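PDB 3I9X: mutT/nudix family protein from Listeria innocua, which is probably a hydrolase of the Nudix family, this chain holding the Nudix domain of a longer protein. Local coordinates for residues G105-P110 and A158-D163; E91-L96 and E133-G138; A122-V127 and S170-E175; D26-D31 and E80-A85. All blocks are in the same frame, centred on the assembly; numbering follows the deposited sequence.

Contact 1 of 4, residues G105-P110 and A158-D163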
loop_
_atom_site.group_PDB
_atom_site.type_symbol
_atom_site.label_atom_id
_atom_site.label_comp_id
_atom_site.label_asym_id
_atom_site.label_seq_id
_atom_site.Cartn_x
_atom_site.Cartn_y
_atom_site.Cartn_z
ATOM N N GLY A 105 1.002 -2.195 5.494
ATOM C CA GLY A 105 1.813 -2.291 4.277
ATOM C C GLY A 105 1.112 -2.759 3.027
ATOM O O GLY A 105 -0.131 -2.826 2.946
ATOM N N VAL A 106 1.943 -3.008 2.032
ATOM C CA VAL A 106 1.552 -3.684 0.809
ATOM C C VAL A 106 2.477 -4.911 0.730
ATOM O O VAL A 106 3.642 -4.826 1.058
ATOM C CB VAL A 106 1.671 -2.737 -0.388
ATOM C CG1 VAL A 106 1.235 -3.390 -1.618
ATOM C CG2 VAL A 106 0.775 -1.504 -0.143
ATOM N N PHE A 107 1.924 -6.051 0.377
ATOM C CA PHE A 107 2.690 -7.260 0.190
ATOM C C PHE A 107 2.506 -7.594 -1.257
ATOM O O PHE A 107 1.416 -7.905 -1.671
ATOM C CB PHE A 107 2.225 -8.342 1.158
ATOM C CG PHE A 107 2.596 -8.020 2.542
ATOM C CD1 PHE A 107 3.789 -8.493 3.079
ATOM C CD2 PHE A 107 1.850 -7.109 3.246
ATOM C CE1 PHE A 107 4.172 -8.103 4.366
ATOM C CE2 PHE A 107 2.220 -6.708 4.518
ATOM C CZ PHE A 107 3.371 -7.216 5.077
ATOM N N ASP A 108 3.565 -7.373 -2.019
ATOM C CA ASP A 108 3.528 -7.471 -3.467
ATOM C C ASP A 108 4.701 -8.295 -4.037
ATOM O O ASP A 108 4.823 -8.415 -5.231
ATOM C CB ASP A 108 3.487 -6.063 -4.081
ATOM C CG ASP A 108 4.698 -5.220 -3.717
ATOM O OD1 ASP A 108 5.528 -5.670 -2.927
ATOM O OD2 ASP A 108 4.802 -4.066 -4.189
ATOM N N LYS A 109 5.524 -8.876 -3.170
ATOM C CA LYS A 109 6.694 -9.644 -3.567
ATOM C C LYS A 109 6.335 -10.726 -4.585
ATOM O O LYS A 109 5.386 -11.499 -4.383
ATOM C CB LYS A 109 7.380 -10.262 -2.347
ATOM N N PRO A 110 7.066 -10.768 -5.713
ATOM C CA PRO A 110 6.665 -11.736 -6.740
ATOM C C PRO A 110 6.746 -13.163 -6.192
ATOM O O PRO A 110 7.663 -13.505 -5.466
ATOM C CB PRO A 110 7.647 -11.491 -7.898
ATOM C CG PRO A 110 8.663 -10.513 -7.399
ATOM C CD PRO A 110 8.386 -10.158 -5.973
ATOM N N ALA A 158 -0.139 -19.724 5.780
ATOM C CA ALA A 158 -0.357 -19.615 4.346
ATOM C C ALA A 158 0.382 -18.409 3.709
ATOM O O ALA A 158 0.578 -17.365 4.356
ATOM C CB ALA A 158 -1.879 -19.538 4.051
ATOM N N PHE A 159 0.841 -18.591 2.469
ATOM C CA PHE A 159 1.330 -17.490 1.606
ATOM C C PHE A 159 2.490 -16.813 2.286
ATOM O O PHE A 159 3.383 -17.494 2.820
ATOM C CB PHE A 159 0.203 -16.471 1.313
ATOM C CG PHE A 159 -1.109 -17.098 0.879
ATOM C CD1 PHE A 159 -2.234 -17.022 1.701
ATOM C CD2 PHE A 159 -1.235 -17.711 -0.364
ATOM C CE1 PHE A 159 -3.449 -17.581 1.314
ATOM C CE2 PHE A 159 -2.453 -18.289 -0.742
ATOM C CZ PHE A 159 -3.546 -18.221 0.094
ATOM N N ASP A 160 2.528 -15.484 2.271
ATOM C CA ASP A 160 3.589 -14.787 3.007
ATOM C C ASP A 160 3.098 -14.331 4.365
ATOM O O ASP A 160 3.641 -13.373 4.924
ATOM C CB ASP A 160 4.144 -13.580 2.207
ATOM C CG ASP A 160 3.080 -12.603 1.781
ATOM O OD1 ASP A 160 1.868 -12.833 1.990
ATOM O OD2 ASP A 160 3.449 -11.608 1.145
ATOM N N HIS A 161 2.066 -14.966 4.904
ATOM C CA HIS A 161 1.442 -14.428 6.104
ATOM C C HIS A 161 2.322 -14.382 7.343
ATOM O O HIS A 161 2.032 -13.562 8.245
ATOM C CB HIS A 161 0.081 -15.054 6.395
ATOM C CG HIS A 161 -0.958 -14.641 5.421
ATOM N ND1 HIS A 161 -2.300 -14.942 5.562
ATOM C CD2 HIS A 161 -0.841 -13.965 4.257
ATOM C CE1 HIS A 161 -2.964 -14.454 4.529
ATOM N NE2 HIS A 161 -2.100 -13.847 3.726
ATOM N N LEU A 162 3.375 -15.202 7.388
ATOM C CA LEU A 162 4.369 -15.097 8.432
ATOM C C LEU A 162 5.047 -13.710 8.376
ATOM O O LEU A 162 5.307 -13.083 9.414
ATOM C CB LEU A 162 5.455 -16.164 8.296
ATOM C CG LEU A 162 6.534 -16.049 9.398
ATOM C CD1 LEU A 162 5.891 -16.017 10.783
ATOM C CD2 LEU A 162 7.679 -17.148 9.324
ATOM N N ASP A 163 5.378 -13.277 7.158
ATOM C CA ASP A 163 5.957 -11.953 6.947
ATOM C C ASP A 163 4.998 -10.850 7.366
ATOM O O ASP A 163 5.414 -9.890 8.031
ATOM C CB ASP A 163 6.358 -11.765 5.491
ATOM C CG ASP A 163 7.539 -12.624 5.127
ATOM O OD1 ASP A 163 8.367 -12.881 6.048
ATOM O OD2 ASP A 163 7.647 -13.061 3.957
#

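Contact 2 of 4, residues E91-L96 and E133-G138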
loop_
_atom_site.group_PDB
_atom_site.type_symbol
_atom_site.label_atom_id
_atom_site.label_comp_id
_atom_site.label_asym_id
_atom_site.label_seq_id
_atom_site.Cartn_x
_atom_site.Cartn_y
_atom_site.Cartn_z
ATOM N N GLU A 91 -16.638 -6.953 9.541
ATOM C CA GLU A 91 -18.023 -7.253 9.941
ATOM C C GLU A 91 -18.482 -8.680 9.634
ATOM O O GLU A 91 -19.118 -9.301 10.483
ATOM C CB GLU A 91 -19.034 -6.241 9.354
ATOM C CG GLU A 91 -20.515 -6.639 9.620
ATOM C CD GLU A 91 -21.447 -5.448 9.775
ATOM O OE1 GLU A 91 -21.252 -4.445 9.041
ATOM O OE2 GLU A 91 -22.382 -5.530 10.630
ATOM N N GLU A 92 -18.176 -9.202 8.451
ATOM C CA GLU A 92 -18.583 -10.571 8.091
ATOM C C GLU A 92 -17.993 -11.610 9.032
ATOM O O GLU A 92 -18.587 -12.660 9.264
ATOM C CB GLU A 92 -18.160 -10.941 6.667
ATOM C CG GLU A 92 -18.823 -10.111 5.568
ATOM C CD GLU A 92 -18.730 -10.765 4.190
ATOM O OE1 GLU A 92 -19.365 -10.237 3.249
ATOM O OE2 GLU A 92 -18.038 -11.806 4.049
ATOM N N GLU A 93 -16.817 -11.313 9.565
ATOM C CA GLU A 93 -16.089 -12.273 10.363
ATOM C C GLU A 93 -16.314 -12.055 11.851
ATOM O O GLU A 93 -16.074 -12.967 12.618
ATOM C CB GLU A 93 -14.580 -12.204 10.052
ATOM C CG GLU A 93 -13.910 -13.565 9.938
ATOM C CD GLU A 93 -13.930 -14.149 8.516
ATOM O OE1 GLU A 93 -13.575 -13.428 7.553
ATOM O OE2 GLU A 93 -14.265 -15.349 8.360
ATOM N N THR A 94 -16.756 -10.864 12.264
ATOM C CA THR A 94 -16.884 -10.549 13.698
ATOM C C THR A 94 -18.032 -9.635 14.143
ATOM O O THR A 94 -18.159 -9.392 15.343
ATOM C CB THR A 94 -15.589 -9.873 14.229
ATOM O OG1 THR A 94 -15.663 -8.454 14.040
ATOM C CG2 THR A 94 -14.373 -10.434 13.537
ATOM N N SER A 95 -18.824 -9.109 13.200
ATOM C CA SER A 95 -19.893 -8.120 13.476
ATOM C C SER A 95 -19.423 -6.805 14.100
ATOM O O SER A 95 -20.243 -6.012 14.534
ATOM C CB SER A 95 -21.016 -8.726 14.351
ATOM O OG SER A 95 -21.652 -9.808 13.686
ATOM N N LEU A 96 -18.116 -6.550 14.144
ATOM C CA LEU A 96 -17.637 -5.244 14.603
ATOM C C LEU A 96 -17.751 -4.219 13.470
ATOM O O LEU A 96 -17.556 -4.553 12.308
ATOM C CB LEU A 96 -16.195 -5.336 15.121
ATOM C CG LEU A 96 -16.053 -6.073 16.459
ATOM C CD1 LEU A 96 -14.628 -6.569 16.636
ATOM C CD2 LEU A 96 -16.503 -5.182 17.624
ATOM N N GLU A 133 -12.978 -14.120 20.632
ATOM C CA GLU A 133 -13.289 -15.371 21.367
ATOM C C GLU A 133 -14.564 -16.019 20.844
ATOM O O GLU A 133 -14.588 -17.220 20.635
ATOM C CB GLU A 133 -13.378 -15.123 22.886
ATOM C CG GLU A 133 -12.030 -14.816 23.559
ATOM C CD GLU A 133 -12.144 -14.191 24.965
ATOM O OE1 GLU A 133 -13.208 -13.621 25.321
ATOM O OE2 GLU A 133 -11.130 -14.246 25.713
ATOM N N LYS A 134 -15.602 -15.234 20.579
ATOM C CA LYS A 134 -16.848 -15.784 19.993
ATOM C C LYS A 134 -16.596 -16.602 18.726
ATOM O O LYS A 134 -17.066 -17.749 18.608
ATOM C CB LYS A 134 -17.868 -14.684 19.679
ATOM C CG LYS A 134 -18.811 -14.307 20.829
ATOM C CD LYS A 134 -20.069 -13.523 20.333
ATOM C CE LYS A 134 -21.010 -14.391 19.431
ATOM N NZ LYS A 134 -22.211 -13.645 18.893
ATOM N N ARG A 135 -15.860 -16.024 17.774
ATOM C CA ARG A 135 -15.607 -16.715 16.495
ATOM C C ARG A 135 -14.706 -17.929 16.658
ATOM O O ARG A 135 -14.919 -18.940 16.003
ATOM C CB ARG A 135 -15.021 -15.763 15.439
ATOM C CG ARG A 135 -16.086 -15.063 14.625
ATOM C CD ARG A 135 -16.691 -15.977 13.520
ATOM N NE ARG A 135 -15.896 -16.017 12.289
ATOM C CZ ARG A 135 -16.043 -16.918 11.311
ATOM N NH1 ARG A 135 -16.950 -17.897 11.398
ATOM N NH2 ARG A 135 -15.252 -16.861 10.239
ATOM N N ALA A 136 -13.712 -17.833 17.534
ATOM C CA ALA A 136 -12.825 -18.960 17.794
ATOM C C ALA A 136 -13.562 -20.110 18.509
ATOM O O ALA A 136 -13.144 -21.263 18.427
ATOM C CB ALA A 136 -11.635 -18.528 18.580
ATOM N N ALA A 137 -14.652 -19.785 19.207
ATOM C CA ALA A 137 -15.409 -20.781 19.977
ATOM C C ALA A 137 -16.716 -21.217 19.290
ATOM O O ALA A 137 -17.333 -22.176 19.728
ATOM C CB ALA A 137 -15.691 -20.261 21.400
ATOM N N GLY A 138 -17.128 -20.532 18.221
ATOM C CA GLY A 138 -18.368 -20.864 17.521
ATOM C C GLY A 138 -18.357 -22.162 16.717
ATOM O O GLY A 138 -17.583 -23.095 16.993
#

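Contact 3 of 4, residues A122-V127 and S170-E175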
loop_
_atom_site.group_PDB
_atom_site.type_symbol
_atom_site.label_atom_id
_atom_site.label_comp_id
_atom_site.label_asym_id
_atom_site.label_seq_id
_atom_site.Cartn_x
_atom_site.Cartn_y
_atom_site.Cartn_z
ATOM N N ALA A 122 -2.432 -4.610 3.446
ATOM C CA ALA A 122 -2.563 -5.173 4.774
ATOM C C ALA A 122 -2.901 -4.120 5.832
ATOM O O ALA A 122 -2.377 -3.000 5.809
ATOM C CB ALA A 122 -1.331 -5.902 5.112
ATOM N N PHE A 123 -3.813 -4.468 6.713
ATOM C CA PHE A 123 -4.258 -3.593 7.771
ATOM C C PHE A 123 -4.138 -4.350 9.089
ATOM O O PHE A 123 -4.245 -5.599 9.087
ATOM C CB PHE A 123 -5.737 -3.250 7.590
ATOM C CG PHE A 123 -6.073 -2.485 6.309
ATOM C CD1 PHE A 123 -6.199 -1.082 6.317
ATOM C CD2 PHE A 123 -6.377 -3.168 5.140
ATOM C CE1 PHE A 123 -6.537 -0.372 5.168
ATOM C CE2 PHE A 123 -6.730 -2.474 3.973
ATOM C CZ PHE A 123 -6.796 -1.071 3.984
ATOM N N TYR A 124 -3.958 -3.636 10.200
ATOM C CA TYR A 124 -4.258 -4.229 11.507
ATOM C C TYR A 124 -5.373 -3.528 12.257
ATOM O O TYR A 124 -5.672 -2.384 12.001
ATOM C CB TYR A 124 -3.037 -4.283 12.398
ATOM C CG TYR A 124 -2.494 -2.984 12.994
ATOM C CD1 TYR A 124 -3.027 -2.437 14.147
ATOM C CD2 TYR A 124 -1.371 -2.392 12.456
ATOM C CE1 TYR A 124 -2.457 -1.299 14.732
ATOM C CE2 TYR A 124 -0.803 -1.250 13.011
ATOM C CZ TYR A 124 -1.344 -0.709 14.150
ATOM O OH TYR A 124 -0.760 0.432 14.674
ATOM N N ALA A 125 -5.965 -4.235 13.198
ATOM C CA ALA A 125 -6.947 -3.667 14.110
ATOM C C ALA A 125 -6.727 -4.270 15.493
ATOM O O ALA A 125 -6.291 -5.432 15.618
ATOM C CB ALA A 125 -8.357 -3.969 13.627
ATOM N N ILE A 126 -7.035 -3.475 16.520
ATOM C CA ILE A 126 -7.027 -3.914 17.907
ATOM C C ILE A 126 -8.449 -3.851 18.445
ATOM O O ILE A 126 -9.012 -2.785 18.601
ATOM C CB ILE A 126 -6.080 -3.081 18.745
ATOM C CG1 ILE A 126 -4.670 -3.193 18.187
ATOM C CG2 ILE A 126 -6.078 -3.534 20.234
ATOM C CD1 ILE A 126 -3.810 -2.034 18.545
ATOM N N VAL A 127 -9.060 -5.004 18.685
ATOM C CA VAL A 127 -10.460 -5.038 19.064
ATOM C C VAL A 127 -10.574 -5.658 20.450
ATOM O O VAL A 127 -9.590 -6.160 20.974
ATOM C CB VAL A 127 -11.284 -5.760 18.001
ATOM C CG1 VAL A 127 -10.927 -5.203 16.608
ATOM C CG2 VAL A 127 -11.041 -7.271 18.053
ATOM N N SER A 170 5.654 -6.146 14.941
ATOM C CA SER A 170 6.676 -5.125 15.129
ATOM C C SER A 170 6.079 -3.719 15.198
ATOM O O SER A 170 6.399 -2.958 16.119
ATOM C CB SER A 170 7.700 -5.210 13.989
ATOM O OG SER A 170 8.627 -4.151 14.069
ATOM N N ALA A 171 5.208 -3.384 14.250
ATOM C CA ALA A 171 4.514 -2.084 14.263
ATOM C C ALA A 171 3.585 -1.872 15.466
ATOM O O ALA A 171 3.478 -0.750 15.985
ATOM C CB ALA A 171 3.737 -1.883 13.004
ATOM N N ILE A 172 2.895 -2.934 15.888
ATOM C CA ILE A 172 1.925 -2.831 16.992
ATOM C C ILE A 172 2.693 -2.637 18.305
ATOM O O ILE A 172 2.368 -1.761 19.092
ATOM C CB ILE A 172 0.995 -4.058 17.079
ATOM C CG1 ILE A 172 -0.023 -4.010 15.942
ATOM C CG2 ILE A 172 0.292 -4.128 18.455
ATOM C CD1 ILE A 172 -0.786 -5.336 15.682
ATOM N N THR A 173 3.695 -3.478 18.519
ATOM C CA THR A 173 4.629 -3.344 19.616
ATOM C C THR A 173 5.244 -1.956 19.728
ATOM O O THR A 173 5.213 -1.369 20.795
ATOM C CB THR A 173 5.793 -4.310 19.496
ATOM O OG1 THR A 173 5.353 -5.629 19.819
ATOM C CG2 THR A 173 6.904 -3.906 20.473
ATOM N N GLU A 174 5.796 -1.441 18.637
ATOM C CA GLU A 174 6.343 -0.086 18.626
ATOM C C GLU A 174 5.279 1.018 18.890
ATOM O O GLU A 174 5.652 2.102 19.348
ATOM C CB GLU A 174 7.080 0.203 17.312
ATOM C CG GLU A 174 8.325 1.133 17.438
ATOM C CD GLU A 174 8.721 1.783 16.086
ATOM O OE1 GLU A 174 8.043 2.766 15.682
ATOM O OE2 GLU A 174 9.708 1.317 15.438
ATOM N N GLU A 175 3.988 0.768 18.613
ATOM C CA GLU A 175 2.915 1.703 18.999
ATOM C C GLU A 175 2.618 1.617 20.513
ATOM O O GLU A 175 2.312 2.623 21.156
ATOM C CB GLU A 175 1.601 1.426 18.271
ATOM C CG GLU A 175 1.512 1.789 16.809
ATOM C CD GLU A 175 1.785 3.245 16.497
ATOM O OE1 GLU A 175 1.482 4.144 17.321
ATOM O OE2 GLU A 175 2.318 3.481 15.402
#

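Contact 4 of 4, residues D26-D31 and E80-A85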
loop_
_atom_site.group_PDB
_atom_site.type_symbol
_atom_site.label_atom_id
_atom_site.label_comp_id
_atom_site.label_asym_id
_atom_site.label_seq_id
_atom_site.Cartn_x
_atom_site.Cartn_y
_atom_site.Cartn_z
ATOM N N ASP A 26 -3.332 -10.384 -11.221
ATOM C CA ASP A 26 -4.402 -11.352 -11.104
ATOM C C ASP A 26 -5.342 -11.050 -9.973
ATOM O O ASP A 26 -6.444 -11.622 -9.911
ATOM C CB ASP A 26 -3.784 -12.729 -10.956
ATOM C CG ASP A 26 -3.073 -13.126 -12.192
ATOM O OD1 ASP A 26 -1.930 -13.632 -12.138
ATOM O OD2 ASP A 26 -3.672 -12.844 -13.259
ATOM N N GLY A 27 -4.971 -10.117 -9.097
ATOM C CA GLY A 27 -5.819 -9.870 -7.933
ATOM C C GLY A 27 -5.275 -8.832 -6.982
ATOM O O GLY A 27 -4.084 -8.598 -6.912
ATOM N N TYR A 28 -6.198 -8.233 -6.250
ATOM C CA TYR A 28 -5.903 -7.310 -5.197
ATOM C C TYR A 28 -6.669 -7.791 -4.000
ATOM O O TYR A 28 -7.888 -7.929 -4.086
ATOM C CB TYR A 28 -6.428 -5.929 -5.623
ATOM C CG TYR A 28 -6.110 -4.777 -4.721
ATOM C CD1 TYR A 28 -4.858 -4.661 -4.086
ATOM C CD2 TYR A 28 -7.017 -3.725 -4.574
ATOM C CE1 TYR A 28 -4.566 -3.567 -3.306
ATOM C CE2 TYR A 28 -6.724 -2.631 -3.794
ATOM C CZ TYR A 28 -5.498 -2.535 -3.161
ATOM O OH TYR A 28 -5.219 -1.412 -2.372
ATOM N N THR A 29 -5.974 -7.981 -2.874
ATOM C CA THR A 29 -6.616 -8.378 -1.624
ATOM C C THR A 29 -6.414 -7.380 -0.474
ATOM O O THR A 29 -5.493 -6.569 -0.476
ATOM C CB THR A 29 -6.154 -9.768 -1.152
ATOM O OG1 THR A 29 -4.771 -9.709 -0.845
ATOM C CG2 THR A 29 -6.344 -10.813 -2.242
ATOM N N SER A 30 -7.358 -7.428 0.458
ATOM C CA SER A 30 -7.349 -6.680 1.694
ATOM C C SER A 30 -7.209 -7.702 2.818
ATOM O O SER A 30 -8.120 -8.498 3.035
ATOM C CB SER A 30 -8.676 -5.967 1.829
ATOM O OG SER A 30 -8.582 -4.901 2.735
ATOM N N ASP A 31 -6.043 -7.754 3.449
ATOM C CA ASP A 31 -5.764 -8.731 4.524
ATOM C C ASP A 31 -5.616 -8.041 5.877
ATOM O O ASP A 31 -5.001 -6.972 5.978
ATOM C CB ASP A 31 -4.510 -9.532 4.156
ATOM C CG ASP A 31 -4.740 -10.416 2.938
ATOM O OD1 ASP A 31 -5.738 -11.178 2.974
ATOM O OD2 ASP A 31 -3.973 -10.325 1.941
ATOM N N GLU A 80 -14.660 -0.930 -5.130
ATOM C CA GLU A 80 -14.290 -0.461 -3.781
ATOM C C GLU A 80 -12.758 -0.300 -3.539
ATOM O O GLU A 80 -11.920 -0.767 -4.319
ATOM C CB GLU A 80 -14.887 -1.410 -2.732
ATOM C CG GLU A 80 -14.267 -2.793 -2.766
ATOM C CD GLU A 80 -15.032 -3.834 -1.928
ATOM O OE1 GLU A 80 -16.057 -3.503 -1.286
ATOM O OE2 GLU A 80 -14.598 -4.991 -1.959
ATOM N N SER A 81 -12.429 0.398 -2.462
ATOM C CA SER A 81 -11.055 0.509 -2.002
ATOM C C SER A 81 -10.749 -0.686 -1.107
ATOM O O SER A 81 -11.676 -1.374 -0.618
ATOM C CB SER A 81 -10.880 1.797 -1.221
ATOM O OG SER A 81 -11.613 1.717 -0.018
ATOM N N ALA A 82 -9.455 -0.951 -0.907
ATOM C CA ALA A 82 -9.031 -2.045 -0.048
ATOM C C ALA A 82 -9.556 -1.826 1.390
ATOM O O ALA A 82 -9.899 -2.783 2.066
ATOM C CB ALA A 82 -7.509 -2.218 -0.068
ATOM N N GLU A 83 -9.605 -0.574 1.812
ATOM C CA GLU A 83 -10.207 -0.138 3.071
ATOM C C GLU A 83 -11.671 -0.517 3.197
ATOM O O GLU A 83 -12.097 -1.025 4.236
ATOM C CB GLU A 83 -10.093 1.368 3.202
ATOM C CG GLU A 83 -10.655 1.915 4.523
ATOM C CD GLU A 83 -10.088 3.290 4.913
ATOM O OE1 GLU A 83 -9.207 3.333 5.807
ATOM O OE2 GLU A 83 -10.529 4.322 4.339
ATOM N N GLN A 84 -12.440 -0.287 2.132
ATOM C CA GLN A 84 -13.842 -0.647 2.143
ATOM C C GLN A 84 -13.969 -2.142 2.260
ATOM O O GLN A 84 -14.752 -2.625 3.058
ATOM C CB GLN A 84 -14.592 -0.082 0.919
ATOM C CG GLN A 84 -15.091 1.346 1.154
ATOM C CD GLN A 84 -15.112 2.246 -0.097
ATOM O OE1 GLN A 84 -15.013 1.780 -1.241
ATOM N NE2 GLN A 84 -15.232 3.557 0.139
ATOM N N ALA A 85 -13.162 -2.881 1.506
ATOM C CA ALA A 85 -13.168 -4.326 1.597
ATOM C C ALA A 85 -12.759 -4.866 2.997
ATOM O O ALA A 85 -13.312 -5.877 3.457
ATOM C CB ALA A 85 -12.295 -4.923 0.531
#

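Contact 1 of 4, residues G105-P110 and A158-D163
Phe107 and Asp160 make the closest approach, and it is a van der Waals one. OD2 of Asp160 lies 3.5 Å from CB of Phe107. The same oxygen is 3.7 Å from CD1 of the ring. It meets the ring obliquely, and the ring and carboxylate planes stand 86° apart. The CG of Phe107 sits beside its own backbone N (chi1 -70°), which carries the ring along the start of helix 161-177. Farther out on the ring, CE1 reaches the backbone of that helix, 4.2 Å from the carbonyl carbon of Asp163. CB of Asp163 is 4.4 Å from the same CE1. Asp163 itself is exposed, so this end of the ring lies near the protein surface.

The polar interactions lie beside the aromatic one. OD2 of Asp160 forms a salt bridge with NE of Arg112, and Phe107 also packs on Arg112. The oxygen that touches the phenyl group is thus also held by a charged partner.

Backbone bonds shape the second segment. Ala158 to His161 is a type II' beta turn, closed by a bond of 2.9 Å from His161 N to Ala158 O. Asp160 takes the N-cap position of the helix, but its side chain makes no capping bond.

Phe107 ends strand 102-107, which pairs antiparallel with strand 118-126; its ring also touches Ser120 and Ala122 there. On the other segment, Ala158 and His161 pack on Ala70 of strand 69-75. The contact thus joins helix 161-177 to the end of strand 102-107 in the beta structure of the Nudix fold.

Contact 2 of 4, residues E91-L96 and E133-G138
Glu93 and Arg135 carry this contact, and these two residues supply nearly all of the buried surface. NH2 of Arg135 and OE2 of Glu93 form a salt bridge at 2.6 Å. The hydrogen bond within it is weak, because the angle at the hydrogen is only 116°. OE2 comes to the edge of the guanidinium, near its plane. The carboxylate and guanidinium planes are 31° apart.

The tight part is this pair as a whole. The guanidinium end sits on OE2, and the aliphatic chain lies beside the backbone carbonyl. The Arg135 chain bends at chi2 (-78°) and again at chi3, which brings its CD 3.2 Å from Glu93 O. The Glu93 chain also bends at chi2, and its CG comes 3.6 Å from Arg135 NH2.

The other side is loose and open to solvent. Glu92, Ser95 and Lys134 are exposed. Thr94 closes an ST turn, its OG1 accepting from Leu96 N at 3.1 Å. Ser95 has positive phi where the chain leaves its helix. Segment 91-96 lies at the end of the Nudix-box helix, consistent with the family signature, and Glu93 fits its paired glutamates.

The contact ties the C-terminal part of helix 82-94 to the last turns of helix 129-137. NH1 of Arg135 has a second acid partner, Asp140. The Arg135 side chain also touches Ile144 of strand 144-148, while Leu96 packs on Val127, just after strand 118-126.

Contact 3 of 4, residues A122-V127 and S170-E175
Tyr124 and Ile172 mark the closest approach of the two backbones, with their CA atoms 8.4 Å apart. The 122-127 segment is extended, as part of strand 118-126. The 170-175 segment is helical throughout, with regular bonds such as Glu174 N to Ser170 O at 3.0 Å. At this spacing the gap is bridged by side chains.

Tyr124 points toward the helix. Its CG lies between the backbone N and the carbonyl carbon (chi1 72°), which brings one ring face under Ile172. CG1 of Ile172 sits almost over the ring centre, 3.7 Å from the centroid and 6° off the ring normal. This is a CH-pi contact. CD1 of Ile172 extends back over the inner end of the ring, 4.0 Å from Tyr124 CG. The two side chains therefore slide past each other in opposite directions.

In the Nudix fold, helices pack on the central beta structure, and helix 161-177 does so here. Tyr124 also touches Ile33 of strand 27-40, and Ile102 and Phe104 of strand 102-107. Those two strands pair with strand 118-126, parallel and antiparallel respectively.

At the far end of the ring, the phenol oxygen meets a methylene group. Tyr124 OH is 3.4 Å from CG of Glu175. The Glu175 chain bends at chi2 (-58°), and it crosses the tyrosine at about a right angle. Glu175 is exposed, whereas Tyr124 and Ile172 are buried.

Contact 4 of 4, residues D26-D31 and E80-A85
The hydroxyl of Ser30 donates to the backbone carbonyl of Ala82, with OG 2.6 Å from O. The donor stands above the carbonyl plane, 39° out of it, and the angle at the oxygen is 130°. Ser30 has OG anti to its own backbone N (chi1 -160°), which turns the hydroxyl to the first turn of the helix.

Small side chains let strand and helix come close. The CA atoms of Ser30 and Ala82 are 5.2 Å apart. CB of Ser30 also packs on CB of Ala85 at 4.0 Å. Two residues before Ser30, Tyr28 lays the phenol end of its ring obliquely against the Ala82 methyl, with OH 3.3 Å from CB. That hydroxyl is bonded to Asp108 of the second subunit, which also accepts from Ala82 N. The contact therefore lies at the subunit interface.

The helix start is closed by a capping box. Gln84 N donates to Ser81 OG at 3.1 Å, and Ser81 N donates to Gln84 OE1 at 3.2 Å. A strand of the central sheet backed by helix 82-94 fits the Nudix fold, in which a loop-helix-loop carries the Nudix signature.

Contact 4 comes first along the chain, closing before the others open. The segments of contacts 1, 2 and 3 then alternate. Contacts 1, 3 and 4 reach the same mixed sheet, on strands 102-107, 118-126 and 27-40. The centres of contacts 1 and 3 are about 16 Å apart, and those of contacts 2 and 4 about 20 Å. Contact 3 touches contact 4, where Phe123 packs on Ser30, and also contact 2. The centres of contacts 1 and 2 are farthest apart, at about 24 Å. Contacts 1, 3 and 4 set helices 161-177 and 82-94 against the sheet, and contact 2 joins helix 129-137 to helix 82-94. Contacts 1 and 4 also touch the second subunit, linking this framework to the dimer.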